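PDB 3O0D: triacylglycerol lipase from Yarrowia lipolytica, which probably hydrolyses the ester bonds of triacylglycerols as a secreted, glycosylated lipase of the alpha/beta-hydrolase fold. Local coordinates for residues Lys39-Gly44 with Ala48-Val53. Residues are numbered along the deposited sequence; the frame is centred on the assembly and turned at random.
Sequences KPFNCG and AHFPNV
Phe41 and Val53 form the apolar heart of this contact, a CH-pi interaction in which the valine CG1 methyl sits over one face of the phenyl ring. Val53 CG1 lies 3.6 Å from the centroid of the Phe41 ring, 15° off its normal. It is shifted toward the CG-CD2 side, and Phe41 CG is its closest ring atom at 3.5 Å. The phenylalanine reaches it with CG anti to the backbone N (chi1 -162°), which carries the ring across to the valine, and a beta-branched valine suits the other side because it presents a compact methyl close to its own backbone. Phe50 adds a second apolar touch through its CB, which lies 3.9 Å from Phe41 CD2 and equally near CE2, while the rest of the Phe50 side chain turns off toward helix 12-27. With the Phe41 ring cut back to an alanine, Val53 CG1 would probably lose the aromatic face it rests on, leaving a gap beside Phe50 CB.

Van der Waals contact with the backbone continues the packing, since Phe41 CB approaches Val53 O to 3.4 Å. Pro40, which follows a cis peptide bond, sets its CB 3.8 Å from the same oxygen.

A single hydrogen bond joins the segments, from Ala48 N to Gly44 O at 3.1 Å, with a somewhat bent N-H...O angle of 144°. Gly44 takes a positive phi, readily adopted by glycine, where the chain turns back; the Cys43-Cys47 disulfide cross-links this same end. Farther on, a type II beta turn from Phe50 to Val53 leads the chain into strand 53-60, and Asn52 occupies its third position with positive phi.

The whole loop connects helix 12-27 to strand 53-60, an outermost strand of the central sheet. Phe41 packs on Ile27 and Phe50 on Leu24 of that helix, whereas Val53 touches Ala73 and Asp75 of the adjacent strand 68-75.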
loop_
_atom_site.group_PDB
_atom_site.type_symbol
_atom_site.label_atom_id
_atom_site.label_comp_id
_atom_site.label_asym_id
_atom_site.label_seq_id
_atom_site.Cartn_x
_atom_site.Cartn_y
_atom_site.Cartn_z
ATOM N N LYS A 39 11.072 4.347 -21.248
ATOM C CA LYS A 39 10.799 2.972 -21.793
ATOM C C LYS A 39 12.162 2.348 -22.157
ATOM O O LYS A 39 13.100 3.039 -22.630
ATOM C CB LYS A 39 9.762 3.028 -22.982
ATOM C CG LYS A 39 8.245 3.310 -22.533
ATOM C CD LYS A 39 7.279 3.642 -23.713
ATOM C CE LYS A 39 5.775 3.454 -23.372
ATOM N NZ LYS A 39 5.238 4.477 -22.407
ATOM N N PRO A 40 12.330 1.016 -21.928
ATOM C CA PRO A 40 11.302 0.144 -21.428
ATOM C C PRO A 40 11.038 0.368 -20.018
ATOM O O PRO A 40 9.875 0.441 -19.660
ATOM C CB PRO A 40 11.896 -1.292 -21.630
ATOM C CG PRO A 40 13.038 -1.131 -22.425
ATOM C CD PRO A 40 13.562 0.274 -22.233
ATOM N N PHE A 41 12.063 0.450 -19.184
ATOM C CA PHE A 41 11.851 0.638 -17.756
ATOM C C PHE A 41 13.145 1.106 -17.128
ATOM O O PHE A 41 13.794 0.367 -16.388
ATOM C CB PHE A 41 11.388 -0.666 -17.105
ATOM C CG PHE A 41 10.753 -0.477 -15.756
ATOM C CD1 PHE A 41 9.610 0.293 -15.615
ATOM C CD2 PHE A 41 11.298 -1.070 -14.630
ATOM C CE1 PHE A 41 9.024 0.467 -14.377
ATOM C CE2 PHE A 41 10.716 -0.899 -13.389
ATOM C CZ PHE A 41 9.578 -0.129 -13.262
ATOM N N ASN A 42 13.526 2.339 -17.438
ATOM C CA ASN A 42 14.828 2.842 -17.010
ATOM C C ASN A 42 14.672 4.099 -16.142
ATOM O O ASN A 42 13.960 5.029 -16.549
ATOM C CB ASN A 42 15.628 3.230 -18.279
ATOM C CG ASN A 42 15.857 2.050 -19.198
ATOM O OD1 ASN A 42 16.022 0.945 -18.734
ATOM N ND2 ASN A 42 15.811 2.280 -20.497
ATOM N N CYS A 43 15.250 4.108 -14.948
ATOM C CA CYS A 43 15.044 5.222 -14.026
ATOM C C CYS A 43 16.104 5.199 -12.942
ATOM O O CYS A 43 15.858 5.566 -11.793
ATOM C CB CYS A 43 13.650 5.154 -13.402
ATOM S SG CYS A 43 13.483 3.934 -12.077
ATOM N N GLY A 44 17.291 4.756 -13.332
ATOM C CA GLY A 44 18.426 4.623 -12.422
ATOM C C GLY A 44 18.397 3.312 -11.622
ATOM O O GLY A 44 17.879 2.263 -12.094
ATOM N N ALA A 48 16.745 -0.624 -12.421
ATOM C CA ALA A 48 17.763 -1.584 -12.915
ATOM C C ALA A 48 17.615 -2.979 -12.309
ATOM O O ALA A 48 18.139 -3.932 -12.935
ATOM C CB ALA A 48 19.204 -1.108 -12.668
ATOM N N HIS A 49 16.898 -3.119 -11.238
ATOM C CA HIS A 49 16.630 -4.467 -10.645
ATOM C C HIS A 49 15.487 -5.213 -11.281
ATOM O O HIS A 49 15.112 -6.314 -10.778
ATOM C CB HIS A 49 16.274 -4.317 -9.134
ATOM C CG HIS A 49 17.447 -4.010 -8.282
ATOM N ND1 HIS A 49 17.971 -2.746 -8.112
ATOM C CD2 HIS A 49 18.198 -4.846 -7.517
ATOM C CE1 HIS A 49 19.032 -2.814 -7.322
ATOM N NE2 HIS A 49 19.161 -4.064 -6.916
ATOM N N PHE A 50 14.946 -4.688 -12.435
ATOM C CA PHE A 50 13.753 -5.291 -13.018
ATOM C C PHE A 50 13.899 -5.636 -14.509
ATOM O O PHE A 50 13.278 -4.982 -15.417
ATOM C CB PHE A 50 12.595 -4.299 -12.845
ATOM C CG PHE A 50 12.140 -4.274 -11.441
ATOM C CD1 PHE A 50 11.420 -5.305 -10.919
ATOM C CD2 PHE A 50 12.691 -3.282 -10.584
ATOM C CE1 PHE A 50 11.020 -5.336 -9.551
ATOM C CE2 PHE A 50 12.417 -3.306 -9.195
ATOM C CZ PHE A 50 11.581 -4.311 -8.670
ATOM N N PRO A 51 14.671 -6.677 -14.832
ATOM C CA PRO A 51 14.847 -7.055 -16.247
ATOM C C PRO A 51 13.482 -7.580 -16.760
ATOM O O PRO A 51 12.696 -8.239 -16.062
ATOM C CB PRO A 51 15.873 -8.243 -16.215
ATOM C CG PRO A 51 15.737 -8.780 -14.732
ATOM C CD PRO A 51 15.411 -7.549 -13.855
ATOM N N ASN A 52 13.288 -7.364 -18.043
ATOM C CA ASN A 52 12.064 -7.811 -18.747
ATOM C C ASN A 52 10.804 -7.180 -18.279
ATOM O O ASN A 52 9.712 -7.740 -18.383
ATOM C CB ASN A 52 11.966 -9.351 -18.690
ATOM C CG ASN A 52 11.579 -9.933 -20.027
ATOM O OD1 ASN A 52 11.086 -9.272 -20.947
ATOM N ND2 ASN A 52 11.774 -11.333 -20.141
ATOM N N VAL A 53 10.941 -5.923 -17.771
ATOM C CA VAL A 53 9.755 -5.178 -17.376
ATOM C C VAL A 53 9.598 -4.084 -18.408
ATOM O O VAL A 53 10.574 -3.488 -18.863
ATOM C CB VAL A 53 9.924 -4.560 -15.988
ATOM C CG1 VAL A 53 8.833 -3.451 -15.679
ATOM C CG2 VAL A 53 9.843 -5.668 -14.875
#